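Local coordinates for peptide chain release factor subunit 1 (Aeropyrum pernix, PDB 3AGK), which probably directs the termination of nascent peptide synthesis in response to the stop codons UAA, UAG and UGA, at residues T318-E323 / A363-F368; N284-F289 / E353-T358; Y38-R43 / R118-R123. One frame throughout, in Å; residues are numbered along the deposited sequence.

Contact 1 (T318-E323 / A363-F368); sequences TLLIHE and AGILRF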
loop_
_atom_site.group_PDB
_atom_site.type_symbol
_atom_site.label_atom_id
_atom_site.label_comp_id
_atom_site.label_asym_id
_atom_site.label_seq_id
_atom_site.Cartn_x
_atom_site.Cartn_y
_atom_site.Cartn_z
ATOM N N THR A 318 25.785 -3.265 2.519
ATOM C CA THR A 318 24.409 -2.926 2.158
ATOM C C THR A 318 24.342 -1.938 1.005
ATOM O O THR A 318 25.017 -0.900 1.004
ATOM C CB THR A 318 23.566 -2.392 3.362
ATOM O OG1 THR A 318 23.948 -1.049 3.662
ATOM C CG2 THR A 318 23.754 -3.249 4.598
ATOM N N LEU A 319 23.514 -2.283 0.025
ATOM C CA LEU A 319 23.229 -1.417 -1.113
ATOM C C LEU A 319 21.912 -0.679 -0.882
ATOM O O LEU A 319 20.871 -1.307 -0.699
ATOM C CB LEU A 319 23.111 -2.263 -2.380
ATOM C CG LEU A 319 23.035 -1.566 -3.734
ATOM C CD1 LEU A 319 24.196 -0.609 -3.890
ATOM C CD2 LEU A 319 23.037 -2.582 -4.867
ATOM N N LEU A 320 21.958 0.649 -0.884
ATOM C CA LEU A 320 20.753 1.462 -0.724
ATOM C C LEU A 320 20.318 1.943 -2.090
ATOM O O LEU A 320 21.085 2.627 -2.778
ATOM C CB LEU A 320 21.028 2.671 0.161
ATOM C CG LEU A 320 21.319 2.420 1.633
ATOM C CD1 LEU A 320 22.444 3.304 2.107
ATOM C CD2 LEU A 320 20.071 2.690 2.423
ATOM N N ILE A 321 19.099 1.581 -2.486
ATOM C CA ILE A 321 18.604 1.930 -3.816
ATOM C C ILE A 321 17.254 2.613 -3.754
ATOM O O ILE A 321 16.274 2.021 -3.296
ATOM C CB ILE A 321 18.457 0.691 -4.715
ATOM C CG1 ILE A 321 19.648 -0.251 -4.535
ATOM C CG2 ILE A 321 18.287 1.109 -6.185
ATOM C CD1 ILE A 321 19.473 -1.573 -5.246
ATOM N N HIS A 322 17.204 3.857 -4.222
ATOM C CA HIS A 322 15.945 4.598 -4.305
ATOM C C HIS A 322 14.977 3.920 -5.287
ATOM O O HIS A 322 15.347 3.579 -6.408
ATOM C CB HIS A 322 16.207 6.058 -4.717
ATOM C CG HIS A 322 15.051 6.981 -4.464
ATOM N ND1 HIS A 322 13.953 7.049 -5.297
ATOM C CD2 HIS A 322 14.839 7.895 -3.485
ATOM C CE1 HIS A 322 13.107 7.952 -4.830
ATOM N NE2 HIS A 322 13.625 8.480 -3.732
ATOM N N GLU A 323 13.735 3.739 -4.863
ATOM C CA GLU A 323 12.761 2.987 -5.646
ATOM C C GLU A 323 12.405 3.603 -7.012
ATOM O O GLU A 323 11.867 2.923 -7.885
ATOM C CB GLU A 323 11.480 2.796 -4.835
ATOM C CG GLU A 323 10.676 4.068 -4.685
ATOM C CD GLU A 323 9.365 3.832 -3.962
ATOM O OE1 GLU A 323 8.825 4.791 -3.367
ATOM O OE2 GLU A 323 8.880 2.679 -3.980
ATOM N N ALA A 363 23.695 4.196 -3.447
ATOM C CA ALA A 363 24.904 4.242 -2.636
ATOM C C ALA A 363 25.070 2.953 -1.854
ATOM O O ALA A 363 24.106 2.210 -1.673
ATOM C CB ALA A 363 24.896 5.448 -1.698
ATOM N N GLY A 364 26.298 2.681 -1.410
ATOM C CA GLY A 364 26.570 1.487 -0.640
ATOM C C GLY A 364 27.257 1.801 0.670
ATOM O O GLY A 364 28.037 2.745 0.766
ATOM N N ILE A 365 26.941 1.027 1.695
ATOM C CA ILE A 365 27.769 1.016 2.885
ATOM C C ILE A 365 28.758 -0.160 2.741
ATOM O O ILE A 365 28.359 -1.291 2.471
ATOM C CB ILE A 365 26.939 0.858 4.155
ATOM C CG1 ILE A 365 25.904 1.988 4.262
ATOM C CG2 ILE A 365 27.864 0.794 5.400
ATOM C CD1 ILE A 365 24.826 1.733 5.327
ATOM N N LEU A 366 30.045 0.127 2.895
ATOM C CA LEU A 366 31.091 -0.878 2.725
ATOM C C LEU A 366 31.352 -1.688 3.998
ATOM O O LEU A 366 31.151 -1.206 5.107
ATOM C CB LEU A 366 32.386 -0.207 2.272
ATOM C CG LEU A 366 32.329 0.556 0.947
ATOM C CD1 LEU A 366 33.695 1.121 0.598
ATOM C CD2 LEU A 366 31.820 -0.332 -0.183
ATOM N N ARG A 367 31.795 -2.925 3.841
ATOM C CA ARG A 367 32.259 -3.676 5.001
ATOM C C ARG A 367 33.755 -3.442 5.187
ATOM O O ARG A 367 34.308 -3.680 6.263
ATOM C CB ARG A 367 31.931 -5.161 4.876
ATOM C CG ARG A 367 32.240 -5.736 3.529
ATOM C CD ARG A 367 32.020 -7.222 3.528
ATOM N NE ARG A 367 30.621 -7.610 3.656
ATOM C CZ ARG A 367 29.932 -8.211 2.693
ATOM N NH1 ARG A 367 30.514 -8.493 1.527
ATOM N NH2 ARG A 367 28.668 -8.551 2.901
ATOM N N PHE A 368 34.400 -2.980 4.122
ATOM C CA PHE A 368 35.725 -2.385 4.219
ATOM C C PHE A 368 35.965 -1.459 3.045
ATOM O O PHE A 368 36.369 -0.318 3.243
ATOM C CB PHE A 368 36.854 -3.434 4.354
ATOM C CG PHE A 368 36.462 -4.827 3.929
ATOM C CD1 PHE A 368 36.363 -5.851 4.861
ATOM C CD2 PHE A 368 36.193 -5.111 2.608
ATOM C CE1 PHE A 368 35.994 -7.132 4.468
ATOM C CE2 PHE A 368 35.823 -6.384 2.215
ATOM C CZ PHE A 368 35.727 -7.393 3.140
#
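Thr-318 and Ile-365 form one of two hydrogen-bonded antiparallel pairs that join strands 318-322 and 363-366. Thr-318 N donates to Ile-365 O at 3.2 Å. Ile-365 N donates back to Thr-318 O at 2.8 Å. The second pair is Leu-320 with Ala-363. Here Leu-320 N lies 2.8 Å from Ala-363 O, and Ala-363 N lies 3.1 Å from Leu-320 O. The backbone N and O of all four residues are therefore satisfied across the contact, and all four bonds are fairly straight. Thr-318 O takes a further, weaker contact: a bent CA-H...O approach, with Gly-364 CA 3.3 Å from Thr-318 O.

Leu-319 and Gly-364 make the non-hydrogen-bonded pair in between. The backbone of Leu-319 bonds instead to Gln-341 and Ile-343 of the parallel strand 341-345. Strand 316-322 is thus an inner strand of the mixed sheet, bonded along both edges.

The side chains of Thr-318, Leu-320, Ala-363 and Ile-365 share one face. Thr-318 and Ile-365 lie alongside each other and point the same way. A chi1 of 75° sets Thr-318 OG1 between its own N and carbonyl carbon, where it meets Ile-365 CD1 at 3.4 Å. That meeting is packing, not a hydrogen bond. Leu-320 CD1 approaches Ile-365 CG1 more loosely, at 4.3 Å. On the other face, Leu-319 CD1 reaches back to Ala-363 O at 3.6 Å. Phe-289 and Phe-355, from two helices, cover Leu-320 and Ala-363.

Both segments belong to the third eRF1 domain. Their chemistry is divided: the backbone supplies the polar bonds, while mostly apolar side chains face the helices. The peptide groups can thus be buried beneath those helices with their hydrogen bonds made inside the sheet.

Contact 2 (N284-F289 / E353-T358); sequences NAMEEF and EWFLKT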
loop_
_atom_site.group_PDB
_atom_site.type_symbol
_atom_site.label_atom_id
_atom_site.label_comp_id
_atom_site.label_asym_id
_atom_site.label_seq_id
_atom_site.Cartn_x
_atom_site.Cartn_y
_atom_site.Cartn_z
ATOM N N ASN A 284 17.388 2.737 9.713
ATOM C CA ASN A 284 18.726 2.542 10.267
ATOM C C ASN A 284 19.817 2.562 9.197
ATOM O O ASN A 284 20.904 3.094 9.426
ATOM C CB ASN A 284 18.798 1.264 11.083
ATOM C CG ASN A 284 17.982 1.351 12.338
ATOM O OD1 ASN A 284 17.729 2.448 12.849
ATOM N ND2 ASN A 284 17.549 0.207 12.839
ATOM N N ALA A 285 19.521 2.010 8.023
ATOM C CA ALA A 285 20.505 1.985 6.952
ATOM C C ALA A 285 20.813 3.411 6.502
ATOM O O ALA A 285 21.982 3.789 6.371
ATOM C CB ALA A 285 20.025 1.130 5.786
ATOM N N MET A 286 19.767 4.202 6.279
ATOM C CA MET A 286 19.932 5.609 5.892
ATOM C C MET A 286 20.769 6.410 6.892
ATOM O O MET A 286 21.644 7.185 6.510
ATOM C CB MET A 286 18.576 6.280 5.730
ATOM C CG MET A 286 18.173 6.476 4.300
ATOM S SD MET A 286 19.230 7.601 3.360
ATOM C CE MET A 286 18.820 6.971 1.751
ATOM N N GLU A 287 20.487 6.223 8.174
ATOM C CA GLU A 287 21.250 6.890 9.222
ATOM C C GLU A 287 22.705 6.429 9.287
ATOM O O GLU A 287 23.612 7.250 9.420
ATOM C CB GLU A 287 20.567 6.719 10.578
ATOM C CG GLU A 287 19.230 7.429 10.665
ATOM C CD GLU A 287 18.521 7.165 11.982
ATOM O OE1 GLU A 287 17.390 7.677 12.160
ATOM O OE2 GLU A 287 19.094 6.443 12.833
ATOM N N GLU A 288 22.934 5.123 9.204
ATOM C CA GLU A 288 24.301 4.621 9.171
ATOM C C GLU A 288 25.072 5.236 7.991
ATOM O O GLU A 288 26.201 5.695 8.144
ATOM C CB GLU A 288 24.322 3.097 9.079
ATOM C CG GLU A 288 25.716 2.501 8.974
ATOM C CD GLU A 288 25.710 0.977 8.926
ATOM O OE1 GLU A 288 24.615 0.379 8.872
ATOM O OE2 GLU A 288 26.805 0.377 8.934
ATOM N N PHE A 289 24.441 5.245 6.821
ATOM C CA PHE A 289 25.023 5.840 5.630
ATOM C C PHE A 289 25.407 7.300 5.907
ATOM O O PHE A 289 26.504 7.733 5.568
ATOM C CB PHE A 289 24.045 5.703 4.443
ATOM C CG PHE A 289 24.443 6.485 3.208
ATOM C CD1 PHE A 289 25.544 6.118 2.453
ATOM C CD2 PHE A 289 23.694 7.578 2.794
ATOM C CE1 PHE A 289 25.907 6.831 1.318
ATOM C CE2 PHE A 289 24.042 8.291 1.661
ATOM C CZ PHE A 289 25.151 7.915 0.913
ATOM N N GLU A 353 14.227 12.031 -0.878
ATOM C CA GLU A 353 14.455 13.007 -1.936
ATOM C C GLU A 353 15.889 13.560 -1.923
ATOM O O GLU A 353 16.475 13.810 -2.968
ATOM C CB GLU A 353 13.439 14.150 -1.854
ATOM C CG GLU A 353 13.800 15.245 -0.880
ATOM C CD GLU A 353 13.002 16.521 -1.126
ATOM O OE1 GLU A 353 12.538 17.134 -0.138
ATOM O OE2 GLU A 353 12.834 16.904 -2.307
ATOM N N TRP A 354 16.436 13.757 -0.731
ATOM C CA TRP A 354 17.807 14.187 -0.581
ATOM C C TRP A 354 18.767 13.132 -1.158
ATOM O O TRP A 354 19.680 13.456 -1.924
ATOM C CB TRP A 354 18.107 14.416 0.899
ATOM C CG TRP A 354 19.561 14.448 1.175
ATOM C CD1 TRP A 354 20.407 15.504 0.991
ATOM C CD2 TRP A 354 20.363 13.369 1.656
ATOM N NE1 TRP A 354 21.688 15.149 1.340
ATOM C CE2 TRP A 354 21.687 13.842 1.753
ATOM C CE3 TRP A 354 20.091 12.049 2.021
ATOM C CZ2 TRP A 354 22.738 13.038 2.203
ATOM C CZ3 TRP A 354 21.118 11.262 2.474
ATOM C CH2 TRP A 354 22.433 11.751 2.553
ATOM N N PHE A 355 18.537 11.875 -0.771
ATOM C CA PHE A 355 19.292 10.725 -1.250
ATOM C C PHE A 355 19.297 10.632 -2.774
ATOM O O PHE A 355 20.342 10.408 -3.395
ATOM C CB PHE A 355 18.721 9.433 -0.653
ATOM C CG PHE A 355 19.442 8.173 -1.098
ATOM C CD1 PHE A 355 20.796 7.997 -0.835
ATOM C CD2 PHE A 355 18.757 7.152 -1.750
ATOM C CE1 PHE A 355 21.450 6.832 -1.237
ATOM C CE2 PHE A 355 19.407 5.993 -2.156
ATOM C CZ PHE A 355 20.754 5.835 -1.901
ATOM N N LEU A 356 18.121 10.796 -3.369
ATOM C CA LEU A 356 17.972 10.779 -4.813
ATOM C C LEU A 356 18.665 11.985 -5.465
ATOM O O LEU A 356 19.245 11.872 -6.541
ATOM C CB LEU A 356 16.482 10.792 -5.186
ATOM C CG LEU A 356 16.196 10.771 -6.688
ATOM C CD1 LEU A 356 16.757 9.475 -7.280
ATOM C CD2 LEU A 356 14.707 10.925 -6.997
ATOM N N LYS A 357 18.588 13.144 -4.820
ATOM C CA LYS A 357 19.156 14.355 -5.414
ATOM C C LYS A 357 20.673 14.336 -5.321
ATOM O O LYS A 357 21.361 14.673 -6.273
ATOM C CB LYS A 357 18.605 15.646 -4.765
ATOM C CG LYS A 357 19.245 16.924 -5.326
ATOM C CD LYS A 357 18.949 18.193 -4.523
ATOM C CE LYS A 357 19.329 19.415 -5.363
ATOM N NZ LYS A 357 19.284 20.710 -4.642
ATOM N N THR A 358 21.199 13.945 -4.171
ATOM C CA THR A 358 22.622 14.125 -3.986
ATOM C C THR A 358 23.467 12.911 -4.398
ATOM O O THR A 358 24.648 13.066 -4.674
ATOM C CB THR A 358 23.002 14.744 -2.594
ATOM O OG1 THR A 358 23.578 13.771 -1.725
ATOM C CG2 THR A 358 21.805 15.399 -1.940
#
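Phe-289 and Phe-355 make the aromatic pair between helices 277-294 and 352-359. It is an offset edge-to-face stack: the edge of Phe-355 is turned to the face of Phe-289. The centroids are 5.9 Å apart and the planes stand at 84°. Phe-355 has CG anti to its backbone N (chi1 180°), which sets the ring where its edge meets the Phe-289 face.

Sulfur contacts come next. Met-286 bends at chi2 and brings SD obliquely to the Phe-355 ring, 5.0 Å from its centroid, a Met-aromatic contact. The methyl CE is modelled over a face of the same ring, but too close to it, so its exact place is doubtful. Met-286 SD also lies at the edge of the Trp-354 indole, 4.2 Å from Trp-354 CZ3.

The remaining contact is apolar packing. Phe-289 CE2 meets Trp-354 CH2 at 3.9 Å. No hydrogen bond links the two segments.

The segment axes are 12.7 Å apart at closest and run at 48°, so long side chains bridge the gap. Both helices lie on the same face of the sheet. Phe-289 and Phe-355 rest on Leu-320 and Ala-363 of the central strands, and Met-286 and Phe-355 reach Val-345 of strand 341-345.

Contact 3 (Y38-R43 / R118-R123); sequences YIPPGR and RVFYYR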
loop_
_atom_site.group_PDB
_atom_site.type_symbol
_atom_site.label_atom_id
_atom_site.label_comp_id
_atom_site.label_asym_id
_atom_site.label_seq_id
_atom_site.Cartn_x
_atom_site.Cartn_y
_atom_site.Cartn_z
ATOM N N TYR A 38 -15.464 -8.658 -12.807
ATOM C CA TYR A 38 -15.028 -9.795 -11.997
ATOM C C TYR A 38 -16.125 -10.853 -11.939
ATOM O O TYR A 38 -17.262 -10.555 -11.575
ATOM C CB TYR A 38 -14.760 -9.352 -10.562
ATOM C CG TYR A 38 -13.576 -8.437 -10.330
ATOM C CD1 TYR A 38 -13.595 -7.107 -10.742
ATOM C CD2 TYR A 38 -12.465 -8.888 -9.629
ATOM C CE1 TYR A 38 -12.506 -6.264 -10.495
ATOM C CE2 TYR A 38 -11.383 -8.060 -9.377
ATOM C CZ TYR A 38 -11.400 -6.752 -9.809
ATOM O OH TYR A 38 -10.310 -5.945 -9.543
ATOM N N ILE A 39 -15.792 -12.092 -12.265
ATOM C CA ILE A 39 -16.788 -13.157 -12.315
ATOM C C ILE A 39 -16.443 -14.335 -11.410
ATOM O O ILE A 39 -15.474 -15.045 -11.651
ATOM C CB ILE A 39 -16.944 -13.684 -13.741
ATOM C CG1 ILE A 39 -17.196 -12.519 -14.718
ATOM C CG2 ILE A 39 -18.039 -14.759 -13.790
ATOM C CD1 ILE A 39 -17.087 -12.923 -16.191
ATOM N N PRO A 40 -17.241 -14.549 -10.358
ATOM C CA PRO A 40 -16.968 -15.655 -9.432
ATOM C C PRO A 40 -17.166 -17.014 -10.094
ATOM O O PRO A 40 -17.839 -17.117 -11.117
ATOM C CB PRO A 40 -18.022 -15.458 -8.336
ATOM C CG PRO A 40 -18.414 -14.022 -8.437
ATOM C CD PRO A 40 -18.351 -13.701 -9.895
ATOM N N PRO A 41 -16.592 -18.065 -9.505
ATOM C CA PRO A 41 -16.771 -19.406 -10.076
ATOM C C PRO A 41 -18.245 -19.831 -10.042
ATOM O O PRO A 41 -18.727 -20.484 -10.960
ATOM C CB PRO A 41 -15.921 -20.297 -9.165
ATOM C CG PRO A 41 -14.989 -19.359 -8.452
ATOM C CD PRO A 41 -15.723 -18.068 -8.318
ATOM N N GLY A 42 -18.965 -19.446 -9.002
ATOM C CA GLY A 42 -20.377 -19.774 -8.936
ATOM C C GLY A 42 -21.243 -19.184 -10.044
ATOM O O GLY A 42 -22.402 -19.571 -10.195
ATOM N N ARG A 43 -20.690 -18.267 -10.833
ATOM C CA ARG A 43 -21.498 -17.469 -11.751
ATOM C C ARG A 43 -21.427 -17.872 -13.233
ATOM O O ARG A 43 -20.444 -17.584 -13.916
ATOM C CB ARG A 43 -21.125 -15.996 -11.594
ATOM C CG ARG A 43 -21.949 -15.050 -12.471
ATOM C CD ARG A 43 -23.434 -15.187 -12.161
ATOM N NE ARG A 43 -23.681 -15.087 -10.729
ATOM C CZ ARG A 43 -24.799 -15.480 -10.136
ATOM N NH1 ARG A 43 -25.781 -16.016 -10.855
ATOM N NH2 ARG A 43 -24.932 -15.339 -8.825
ATOM N N ARG A 118 -15.206 -13.902 -5.164
ATOM C CA ARG A 118 -16.513 -14.374 -4.720
ATOM C C ARG A 118 -17.628 -13.399 -5.056
ATOM O O ARG A 118 -18.785 -13.803 -5.194
ATOM C CB ARG A 118 -16.512 -14.701 -3.223
ATOM C CG ARG A 118 -16.593 -16.202 -2.923
ATOM C CD ARG A 118 -15.620 -16.972 -3.807
ATOM N NE ARG A 118 -15.763 -18.427 -3.734
ATOM C CZ ARG A 118 -15.063 -19.210 -2.916
ATOM N NH1 ARG A 118 -14.177 -18.682 -2.082
ATOM N NH2 ARG A 118 -15.252 -20.524 -2.927
ATOM N N VAL A 119 -17.273 -12.125 -5.206
ATOM C CA VAL A 119 -18.270 -11.086 -5.466
ATOM C C VAL A 119 -18.210 -10.552 -6.894
ATOM O O VAL A 119 -17.232 -9.916 -7.307
ATOM C CB VAL A 119 -18.189 -9.924 -4.451
ATOM C CG1 VAL A 119 -16.757 -9.623 -4.079
ATOM C CG2 VAL A 119 -18.900 -8.668 -4.997
ATOM N N PHE A 120 -19.262 -10.832 -7.654
ATOM C CA PHE A 120 -19.355 -10.314 -9.012
ATOM C C PHE A 120 -19.254 -8.805 -8.969
ATOM O O PHE A 120 -19.762 -8.173 -8.051
ATOM C CB PHE A 120 -20.666 -10.729 -9.671
ATOM C CG PHE A 120 -20.869 -10.129 -11.029
ATOM C CD1 PHE A 120 -20.255 -10.674 -12.137
ATOM C CD2 PHE A 120 -21.684 -9.021 -11.198
ATOM C CE1 PHE A 120 -20.442 -10.131 -13.400
ATOM C CE2 PHE A 120 -21.880 -8.472 -12.453
ATOM C CZ PHE A 120 -21.261 -9.025 -13.554
ATOM N N TYR A 121 -18.587 -8.221 -9.947
ATOM C CA TYR A 121 -18.458 -6.778 -9.969
ATOM C C TYR A 121 -18.341 -6.351 -11.418
ATOM O O TYR A 121 -17.634 -6.984 -12.204
ATOM C CB TYR A 121 -17.225 -6.360 -9.172
ATOM C CG TYR A 121 -17.071 -4.873 -8.949
ATOM C CD1 TYR A 121 -17.644 -4.255 -7.842
ATOM C CD2 TYR A 121 -16.336 -4.088 -9.826
ATOM C CE1 TYR A 121 -17.500 -2.889 -7.621
ATOM C CE2 TYR A 121 -16.182 -2.722 -9.613
ATOM C CZ TYR A 121 -16.770 -2.131 -8.509
ATOM O OH TYR A 121 -16.620 -0.786 -8.289
ATOM N N TYR A 122 -19.067 -5.302 -11.778
ATOM C CA TYR A 122 -18.983 -4.738 -13.113
ATOM C C TYR A 122 -18.909 -3.239 -12.976
ATOM O O TYR A 122 -19.673 -2.643 -12.216
ATOM C CB TYR A 122 -20.207 -5.104 -13.949
ATOM C CG TYR A 122 -20.376 -4.205 -15.165
ATOM C CD1 TYR A 122 -19.691 -4.461 -16.335
ATOM C CD2 TYR A 122 -21.200 -3.081 -15.127
ATOM C CE1 TYR A 122 -19.823 -3.646 -17.443
ATOM C CE2 TYR A 122 -21.342 -2.255 -16.238
ATOM C CZ TYR A 122 -20.646 -2.553 -17.393
ATOM O OH TYR A 122 -20.754 -1.764 -18.510
ATOM N N ARG A 123 -18.011 -2.601 -13.710
ATOM C CA ARG A 123 -17.971 -1.152 -13.613
ATOM C C ARG A 123 -17.332 -0.460 -14.807
ATOM O O ARG A 123 -16.467 -1.016 -15.480
ATOM C CB ARG A 123 -17.286 -0.737 -12.314
ATOM C CG ARG A 123 -17.433 0.717 -11.982
ATOM C CD ARG A 123 -17.350 0.890 -10.489
ATOM N NE ARG A 123 -18.222 1.959 -10.033
ATOM C CZ ARG A 123 -17.789 3.122 -9.563
ATOM N NH1 ARG A 123 -16.486 3.346 -9.468
ATOM N NH2 ARG A 123 -18.655 4.047 -9.177
#
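Phe-120 packs against Tyr-38, Ile-39 and Pro-40, and its atoms meet them in turn. Phe-120 CB touches Pro-40 CD at 3.8 Å. CG is anti to the backbone N (chi1 175°), and from there the ring passes obliquely by the carbonyl oxygen of Tyr-38. CB, CG, CD1 and CE1 all border that oxygen, and Phe-120 CD1 is the nearest, 3.0 Å from Tyr-38 O. Phe-120 CE1 also meets Ile-39 CG1, which lies at the ring edge, 4.2 Å away. The side chain also touches Leu-51 of helix 45-58 and Leu-37 of strand 34-39.

Next to Phe-120, Tyr-121 pairs with Tyr-38. Tyr-38 N donates to Tyr-121 O at 2.8 Å, and Tyr-121 N donates to Tyr-38 O at 3.1 Å. This antiparallel pair joins strand 121-125, outermost in the four-stranded sheet of the first eRF1 domain, to strand 34-39. The two tyrosines lie side by side and point the same way, with Tyr-38 CD1 at 4.0 Å from Tyr-121 CB. The hydroxyl of Tyr-38 goes on to bond to Ile-129 O.

After Ile-39 the chain leaves the sheet. Pro-40 CG lies 3.3 Å from Arg-118 O. An alanine here lacks CG and CD, which would probably open a gap beside Arg-118 O and take away the CD that packs on Phe-120 CB. Pro-40 also begins a type I turn that ends at Arg-43, closed by Arg-43 N on Pro-40 O.

How the contacts relate
Contacts 1 and 2 are parts of one domain, with centres about 10 Å apart. Contact 1 joins two sheet strands, and contact 2 joins the helices lying on them. They touch directly: Phe-355 CZ is 3.3 Å from Leu-320 O, and Phe-289 CE1 is 3.5 Å from Ala-363 CB. Their segments alternate along the chain, and helix 352-359 is followed in the chain by strand 362-366. Contact 3 belongs to the first eRF1 domain, on the opposite side of the chain's centre. Its centre is about 45 Å from each of the others. Its nearest atoms are about 22 Å from contact 1 and about 30 Å from contact 2.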